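Local coordinates for protein fasciclin-1 (Drosophila melanogaster, PDB 1O70) that acts as a neural cell adhesion molecule on the cell surface, seen here as its third and fourth FAS1 domains, at residues A[19-31]-A[48-60]. Residues are numbered along the deposited sequence; the frame is centred on the assembly and turned at random.
Sequences AENGALRKFYEVI and VTILAPSNEAWNS. With SO4 (sulfate ion), chain D.
Val30 carries CG2 beside its backbone N, anti to the carbonyl carbon, while Trp58 swings CG the same way at chi1 -84°, and the two side chains approach from opposite directions: Val30 CG2 lies over one face of the indole, 3.7 Å from the centroid of its six-membered ring, a CH-pi contact. This is the first helix modelled in the third FAS1 domain, whose segment 21-31 is laid across strand 48-53 of the mixed sheet at 100°, with the short helix 55-60 that follows the strand. The bend of Lys26 at chi2 brings its aliphatic part beside the pyrrole end of the indole, CG 3.6 Å from Trp58 CD1, so a long chain with several methylenes suits this place; its NZ goes on to a sulfate.

Nearer the strand, Phe27 turns one ring face to Ile50, whose CG2 stands 3.9 Å from the centroid; the beta-branched methyl fits a flat aromatic, and Ile81 of strand 81-82 also touches Phe27. One turn before Phe27 the helix backbone comes close to the strand end, and Ala23 is small enough to set CB 3.6 Å from Pro53 O. Asn55 enters as a knob among Gly22, Ala23, Arg25 and Lys26, giving a weak hydrogen bond from ND2 to Gly22 O. Arg25 and Lys26 both donate to the sulfate, probably from the crystallisation liquor, and Arg25 is also salt-bridged to Glu29.

A leucine in place of Trp58 would probably leave the methyls of Val30 without their flat partner and a bridging water without its donor. That water, in the plane of the indole at its edge, accepts from Trp58 NE1 at 2.7 Å and donates to Ala23 O and Pro53 O, tying helix to strand end.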
ATOM      1  N   ALA A  19     -10.437  14.495  18.537  1.00 72.97           N
ATOM      2  CA  ALA A  19     -11.193  13.499  19.352  1.00 73.34           C
ATOM      3  C   ALA A  19     -10.431  13.166  20.632  1.00 73.09           C
ATOM      4  O   ALA A  19     -10.786  13.640  21.712  1.00 73.06           O
ATOM      5  CB  ALA A  19     -11.417  12.224  18.536  1.00 73.92           C
ATOM      6  N   GLU A  20      -9.389  12.347  20.492  1.00 73.10           N
ATOM      7  CA  GLU A  20      -8.530  11.922  21.603  1.00 72.64           C
ATOM      8  C   GLU A  20      -9.282  11.158  22.689  1.00 71.47           C
ATOM      9  O   GLU A  20      -9.098   9.945  22.852  1.00 70.48           O
ATOM     10  CB  GLU A  20      -7.827  13.137  22.213  1.00 73.17           C
ATOM     11  CG  GLU A  20      -6.972  12.825  23.428  1.00 73.40           C
ATOM     12  CD  GLU A  20      -6.325  14.071  23.982  1.00 74.57           C
ATOM     13  OE1 GLU A  20      -7.049  15.065  24.207  1.00 74.44           O
ATOM     14  OE2 GLU A  20      -5.095  14.063  24.191  1.00 75.96           O
ATOM     15  N   ASN A  21     -10.117  11.877  23.439  1.00 70.08           N
ATOM     16  CA  ASN A  21     -10.914  11.261  24.495  1.00 66.42           C
ATOM     17  C   ASN A  21     -11.709  10.100  23.919  1.00 62.05           C
ATOM     18  O   ASN A  21     -11.520   8.949  24.316  1.00 62.16           O
ATOM     19  CB  ASN A  21     -11.876  12.277  25.121  1.00 69.86           C
ATOM     20  CG  ASN A  21     -11.240  13.062  26.249  1.00 71.84           C
ATOM     21  OD1 ASN A  21     -10.383  12.547  26.971  1.00 71.64           O
ATOM     22  ND2 ASN A  21     -11.670  14.309  26.421  1.00 73.43           N
ATOM     23  N   GLY A  22     -12.587  10.406  22.969  1.00 55.84           N
ATOM     24  CA  GLY A  22     -13.397   9.371  22.353  1.00 49.12           C
ATOM     25  C   GLY A  22     -12.602   8.330  21.582  1.00 44.32           C
ATOM     26  O   GLY A  22     -12.900   7.138  21.651  1.00 43.70           O
ATOM     27  N   ALA A  23     -11.580   8.770  20.858  1.00 41.01           N
ATOM     28  CA  ALA A  23     -10.774   7.855  20.057  1.00 40.30           C
ATOM     29  C   ALA A  23     -10.082   6.759  20.847  1.00 38.96           C
ATOM     30  O   ALA A  23     -10.264   5.577  20.568  1.00 39.04           O
ATOM     31  CB  ALA A  23      -9.740   8.634  19.248  1.00 40.50           C
ATOM     32  N   LEU A  24      -9.271   7.145  21.821  1.00 39.35           N
ATOM     33  CA  LEU A  24      -8.554   6.157  22.615  1.00 39.75           C
ATOM     34  C   LEU A  24      -9.429   5.130  23.332  1.00 39.43           C
ATOM     35  O   LEU A  24      -9.094   3.944  23.354  1.00 40.42           O
ATOM     36  CB  LEU A  24      -7.643   6.848  23.625  1.00 39.37           C
ATOM     37  CG  LEU A  24      -6.197   6.997  23.163  1.00 39.92           C
ATOM     38  CD1 LEU A  24      -5.371   7.514  24.330  1.00 41.28           C
ATOM     39  CD2 LEU A  24      -5.638   5.644  22.696  1.00 40.60           C
ATOM     40  N   ARG A  25     -10.540   5.560  23.922  1.00 38.24           N
ATOM     41  CA  ARG A  25     -11.384   4.599  24.613  1.00 38.71           C
ATOM     42  C   ARG A  25     -11.975   3.623  23.610  1.00 38.10           C
ATOM     43  O   ARG A  25     -12.143   2.438  23.905  1.00 36.89           O
ATOM     44  CB  ARG A  25     -12.514   5.290  25.376  1.00 38.06           C
ATOM     45  CG  ARG A  25     -13.522   5.930  24.475  1.00 43.10           C
ATOM     46  CD  ARG A  25     -14.929   5.827  25.037  1.00 44.19           C
ATOM     47  NE  ARG A  25     -15.873   6.420  24.098  1.00 45.09           N
ATOM     48  CZ  ARG A  25     -16.370   5.794  23.036  1.00 45.73           C
ATOM     49  NH1 ARG A  25     -16.030   4.537  22.776  1.00 45.53           N
ATOM     50  NH2 ARG A  25     -17.183   6.442  22.212  1.00 44.23           N
ATOM     51  N   LYS A  26     -12.292   4.130  22.422  1.00 38.23           N
ATOM     52  CA  LYS A  26     -12.866   3.312  21.359  1.00 38.19           C
ATOM     53  C   LYS A  26     -11.827   2.299  20.884  1.00 38.29           C
ATOM     54  O   LYS A  26     -12.147   1.125  20.663  1.00 37.77           O
ATOM     55  CB  LYS A  26     -13.295   4.195  20.189  1.00 40.07           C
ATOM     56  CG  LYS A  26     -13.903   3.433  19.028  1.00 42.14           C
ATOM     57  CD  LYS A  26     -15.200   2.759  19.437  1.00 43.55           C
ATOM     58  CE  LYS A  26     -15.816   1.997  18.277  1.00 44.35           C
ATOM     59  NZ  LYS A  26     -17.150   1.436  18.641  1.00 45.75           N
ATOM     60  N   PHE A  27     -10.582   2.755  20.738  1.00 36.96           N
ATOM     61  CA  PHE A  27      -9.508   1.878  20.305  1.00 35.75           C
ATOM     62  C   PHE A  27      -9.436   0.706  21.280  1.00 36.60           C
ATOM     63  O   PHE A  27      -9.370  -0.454  20.870  1.00 38.14           O
ATOM     64  CB  PHE A  27      -8.170   2.628  20.274  1.00 33.68           C
ATOM     65  CG  PHE A  27      -7.021   1.811  19.721  1.00 31.56           C
ATOM     66  CD1 PHE A  27      -6.856   1.646  18.348  1.00 31.22           C
ATOM     67  CD2 PHE A  27      -6.103   1.206  20.575  1.00 32.12           C
ATOM     68  CE1 PHE A  27      -5.786   0.889  17.833  1.00 29.47           C
ATOM     69  CE2 PHE A  27      -5.031   0.447  20.075  1.00 32.12           C
ATOM     70  CZ  PHE A  27      -4.872   0.290  18.705  1.00 30.21           C
ATOM     71  N   TYR A  28      -9.476   1.003  22.576  1.00 36.39           N
ATOM     72  CA  TYR A  28      -9.402  -0.058  23.575  1.00 36.39           C
ATOM     73  C   TYR A  28     -10.666  -0.908  23.600  1.00 36.91           C
ATOM     74  O   TYR A  28     -10.608  -2.109  23.867  1.00 37.29           O
ATOM     75  CB  TYR A  28      -9.118   0.536  24.955  1.00 34.89           C
ATOM     76  CG  TYR A  28      -7.746   1.152  25.057  1.00 34.59           C
ATOM     77  CD1 TYR A  28      -7.568   2.399  25.666  1.00 33.58           C
ATOM     78  CD2 TYR A  28      -6.617   0.493  24.549  1.00 32.80           C
ATOM     79  CE1 TYR A  28      -6.311   2.981  25.770  1.00 30.29           C
ATOM     80  CE2 TYR A  28      -5.349   1.069  24.649  1.00 32.34           C
ATOM     81  CZ  TYR A  28      -5.208   2.319  25.268  1.00 32.21           C
ATOM     82  OH  TYR A  28      -3.966   2.900  25.405  1.00 30.27           O
ATOM     83  N   GLU A  29     -11.810  -0.299  23.317  1.00 37.22           N
ATOM     84  CA  GLU A  29     -13.036  -1.074  23.278  1.00 38.75           C
ATOM     85  C   GLU A  29     -12.907  -2.097  22.157  1.00 38.34           C
ATOM     86  O   GLU A  29     -13.234  -3.269  22.340  1.00 38.17           O
ATOM     87  CB  GLU A  29     -14.237  -0.171  23.040  1.00 40.95           C
ATOM     88  CG  GLU A  29     -14.876   0.301  24.322  1.00 42.55           C
ATOM     89  CD  GLU A  29     -15.986   1.276  24.071  1.00 45.73           C
ATOM     90  OE1 GLU A  29     -16.750   1.062  23.100  1.00 47.46           O
ATOM     91  OE2 GLU A  29     -16.100   2.256  24.842  1.00 48.32           O
ATOM     92  N   VAL A  30     -12.414  -1.659  21.001  1.00 38.02           N
ATOM     93  CA  VAL A  30     -12.231  -2.579  19.888  1.00 36.54           C
ATOM     94  C   VAL A  30     -11.289  -3.707  20.304  1.00 37.25           C
ATOM     95  O   VAL A  30     -11.510  -4.870  19.958  1.00 38.59           O
ATOM     96  CB  VAL A  30     -11.662  -1.871  18.634  1.00 35.27           C
ATOM     97  CG1 VAL A  30     -11.308  -2.904  17.563  1.00 32.16           C
ATOM     98  CG2 VAL A  30     -12.696  -0.891  18.081  1.00 32.29           C
ATOM     99  N   ILE A  31     -10.245  -3.380  21.057  1.00 37.15           N
ATOM    100  CA  ILE A  31      -9.324  -4.425  21.499  1.00 38.76           C
ATOM    101  C   ILE A  31     -10.035  -5.445  22.398  1.00 40.99           C
ATOM    102  O   ILE A  31      -9.756  -6.645  22.329  1.00 41.60           O
ATOM    103  CB  ILE A  31      -8.110  -3.840  22.255  1.00 35.98           C
ATOM    104  CG1 ILE A  31      -7.264  -2.991  21.298  1.00 36.07           C
ATOM    105  CG2 ILE A  31      -7.245  -4.963  22.797  1.00 33.92           C
ATOM    106  CD1 ILE A  31      -6.052  -2.349  21.959  1.00 31.94           C
ATOM    107  N   VAL A  48       6.338   2.400  22.128  1.00 45.73           N
ATOM    108  CA  VAL A  48       5.169   2.140  21.294  1.00 42.16           C
ATOM    109  C   VAL A  48       4.396   3.406  20.923  1.00 40.97           C
ATOM    110  O   VAL A  48       4.204   4.294  21.752  1.00 42.12           O
ATOM    111  CB  VAL A  48       4.203   1.151  22.008  1.00 42.06           C
ATOM    112  CG1 VAL A  48       3.773   1.716  23.357  1.00 39.59           C
ATOM    113  CG2 VAL A  48       2.986   0.871  21.127  1.00 41.67           C
ATOM    114  N   THR A  49       3.971   3.488  19.666  1.00 37.38           N
ATOM    115  CA  THR A  49       3.196   4.622  19.186  1.00 34.28           C
ATOM    116  C   THR A  49       1.941   4.060  18.533  1.00 33.30           C
ATOM    117  O   THR A  49       2.003   3.205  17.647  1.00 33.08           O
ATOM    118  CB  THR A  49       3.980   5.476  18.169  1.00 32.93           C
ATOM    119  OG1 THR A  49       5.108   6.056  18.823  1.00 35.58           O
ATOM    120  CG2 THR A  49       3.107   6.595  17.615  1.00 30.92           C
ATOM    121  N   ILE A  50       0.801   4.550  18.993  1.00 30.39           N
ATOM    122  CA  ILE A  50      -0.482   4.093  18.510  1.00 29.82           C
ATOM    123  C   ILE A  50      -1.151   5.114  17.605  1.00 29.44           C
ATOM    124  O   ILE A  50      -1.158   6.314  17.901  1.00 29.60           O
ATOM    125  CB  ILE A  50      -1.416   3.808  19.700  1.00 30.10           C
ATOM    126  CG1 ILE A  50      -0.783   2.737  20.590  1.00 29.95           C
ATOM    127  CG2 ILE A  50      -2.803   3.402  19.204  1.00 29.61           C
ATOM    128  CD1 ILE A  50      -1.583   2.403  21.838  1.00 27.38           C
ATOM    129  N   LEU A  51      -1.698   4.635  16.490  1.00 26.22           N
ATOM    130  CA  LEU A  51      -2.422   5.500  15.565  1.00 25.17           C
ATOM    131  C   LEU A  51      -3.864   5.130  15.836  1.00 25.39           C
ATOM    132  O   LEU A  51      -4.344   4.105  15.357  1.00 26.52           O
ATOM    133  CB  LEU A  51      -2.065   5.192  14.104  1.00 22.54           C
ATOM    134  CG  LEU A  51      -0.595   5.367  13.688  1.00 25.03           C
ATOM    135  CD1 LEU A  51      -0.491   5.282  12.165  1.00 24.59           C
ATOM    136  CD2 LEU A  51      -0.058   6.725  14.158  1.00 21.68           C
ATOM    137  N   ALA A  52      -4.546   5.943  16.638  1.00 25.22           N
ATOM    138  CA  ALA A  52      -5.927   5.664  16.991  1.00 26.22           C
ATOM    139  C   ALA A  52      -6.916   6.348  16.060  1.00 26.87           C
ATOM    140  O   ALA A  52      -6.964   7.574  15.980  1.00 28.53           O
ATOM    141  CB  ALA A  52      -6.191   6.087  18.429  1.00 25.77           C
ATOM    142  N   PRO A  53      -7.708   5.556  15.328  1.00 26.03           N
ATOM    143  CA  PRO A  53      -8.699   6.118  14.407  1.00 27.75           C
ATOM    144  C   PRO A  53      -9.727   6.905  15.210  1.00 29.67           C
ATOM    145  O   PRO A  53     -10.083   6.503  16.320  1.00 29.84           O
ATOM    146  CB  PRO A  53      -9.341   4.881  13.777  1.00 25.41           C
ATOM    147  CG  PRO A  53      -8.269   3.845  13.868  1.00 25.25           C
ATOM    148  CD  PRO A  53      -7.653   4.089  15.219  1.00 24.20           C
ATOM    149  N   SER A  54     -10.201   8.019  14.656  1.00 30.27           N
ATOM    150  CA  SER A  54     -11.212   8.827  15.332  1.00 32.27           C
ATOM    151  C   SER A  54     -12.475   7.984  15.429  1.00 34.15           C
ATOM    152  O   SER A  54     -12.614   6.996  14.711  1.00 34.21           O
ATOM    153  CB  SER A  54     -11.527  10.076  14.519  1.00 31.05           C
ATOM    154  OG  SER A  54     -12.176   9.704  13.319  1.00 34.07           O
ATOM    155  N   ASN A  55     -13.397   8.370  16.306  1.00 37.29           N
ATOM    156  CA  ASN A  55     -14.642   7.625  16.459  1.00 38.90           C
ATOM    157  C   ASN A  55     -15.437   7.672  15.168  1.00 40.30           C
ATOM    158  O   ASN A  55     -16.151   6.727  14.827  1.00 40.77           O
ATOM    159  CB  ASN A  55     -15.474   8.215  17.591  1.00 39.55           C
ATOM    160  CG  ASN A  55     -14.658   8.459  18.831  1.00 40.97           C
ATOM    161  OD1 ASN A  55     -13.849   9.391  18.888  1.00 42.84           O
ATOM    162  ND2 ASN A  55     -14.846   7.611  19.832  1.00 39.67           N
ATOM    163  N   GLU A  56     -15.311   8.786  14.457  1.00 42.05           N
ATOM    164  CA  GLU A  56     -16.006   8.973  13.196  1.00 45.04           C
ATOM    165  C   GLU A  56     -15.404   8.022  12.166  1.00 46.53           C
ATOM    166  O   GLU A  56     -16.080   7.585  11.234  1.00 45.16           O
ATOM    167  CB  GLU A  56     -15.852  10.418  12.730  1.00 48.39           C
ATOM    168  CG  GLU A  56     -16.692  10.777  11.518  1.00 54.47           C
ATOM    169  CD  GLU A  56     -16.513  12.229  11.100  1.00 58.98           C
ATOM    170  OE1 GLU A  56     -16.681  13.131  11.963  1.00 58.75           O
ATOM    171  OE2 GLU A  56     -16.215  12.466   9.901  1.00 62.49           O
ATOM    172  N   ALA A  57     -14.127   7.699  12.351  1.00 46.36           N
ATOM    173  CA  ALA A  57     -13.425   6.794  11.456  1.00 46.78           C
ATOM    174  C   ALA A  57     -13.844   5.353  11.715  1.00 47.86           C
ATOM    175  O   ALA A  57     -13.881   4.534  10.802  1.00 49.40           O
ATOM    176  CB  ALA A  57     -11.921   6.940  11.647  1.00 46.60           C
ATOM    177  N   TRP A  58     -14.154   5.034  12.963  1.00 48.71           N
ATOM    178  CA  TRP A  58     -14.559   3.680  13.288  1.00 50.46           C
ATOM    179  C   TRP A  58     -15.998   3.395  12.885  1.00 55.09           C
ATOM    180  O   TRP A  58     -16.424   2.248  12.874  1.00 55.67           O
ATOM    181  CB  TRP A  58     -14.406   3.427  14.776  1.00 45.62           C
ATOM    182  CG  TRP A  58     -13.038   3.033  15.182  1.00 41.43           C
ATOM    183  CD1 TRP A  58     -12.159   3.764  15.923  1.00 39.83           C
ATOM    184  CD2 TRP A  58     -12.410   1.771  14.943  1.00 39.41           C
ATOM    185  NE1 TRP A  58     -11.025   3.031  16.170  1.00 38.34           N
ATOM    186  CE2 TRP A  58     -11.152   1.801  15.578  1.00 37.46           C
ATOM    187  CE3 TRP A  58     -12.785   0.615  14.242  1.00 38.63           C
ATOM    188  CZ2 TRP A  58     -10.273   0.713  15.559  1.00 37.57           C
ATOM    189  CZ3 TRP A  58     -11.908  -0.468  14.218  1.00 37.31           C
ATOM    190  CH2 TRP A  58     -10.665  -0.408  14.872  1.00 34.85           C
ATOM    191  N   ASN A  59     -16.747   4.435  12.542  1.00 59.91           N
ATOM    192  CA  ASN A  59     -18.136   4.253  12.160  1.00 65.96           C
ATOM    193  C   ASN A  59     -18.297   4.372  10.644  1.00 68.20           C
ATOM    194  O   ASN A  59     -18.826   3.472   9.996  1.00 67.93           O
ATOM    195  CB  ASN A  59     -19.003   5.287  12.887  1.00 68.36           C
ATOM    196  CG  ASN A  59     -20.464   4.878  12.965  1.00 71.13           C
ATOM    197  OD1 ASN A  59     -20.786   3.747  13.344  1.00 72.57           O
ATOM    198  ND2 ASN A  59     -21.360   5.807  12.636  1.00 72.73           N
ATOM    199  N   SER A  60     -17.826   5.481  10.086  1.00 72.40           N
ATOM    200  CA  SER A  60     -17.923   5.722   8.649  1.00 76.97           C
ATOM    201  C   SER A  60     -17.143   4.688   7.842  1.00 78.88           C
ATOM    202  O   SER A  60     -17.291   4.601   6.621  1.00 79.20           O
ATOM    203  CB  SER A  60     -17.411   7.129   8.304  1.00 77.91           C
ATOM    204  OG  SER A  60     -15.993   7.195   8.345  1.00 79.46           O
TER
HETATM  205  S   SO4 D1627     -18.780   4.829  19.905  1.00 83.17           S
HETATM  206  O1  SO4 D1627     -17.602   5.583  19.426  1.00 83.14           O
HETATM  207  O2  SO4 D1627     -19.897   5.755  20.162  1.00 83.14           O
HETATM  208  O3  SO4 D1627     -19.172   3.839  18.885  1.00 83.17           O
HETATM  209  O4  SO4 D1627     -18.436   4.118  21.154  1.00 82.82           O
HETATM  210  O   HOH W   1      -9.403   4.465  17.819  1.00 33.55           O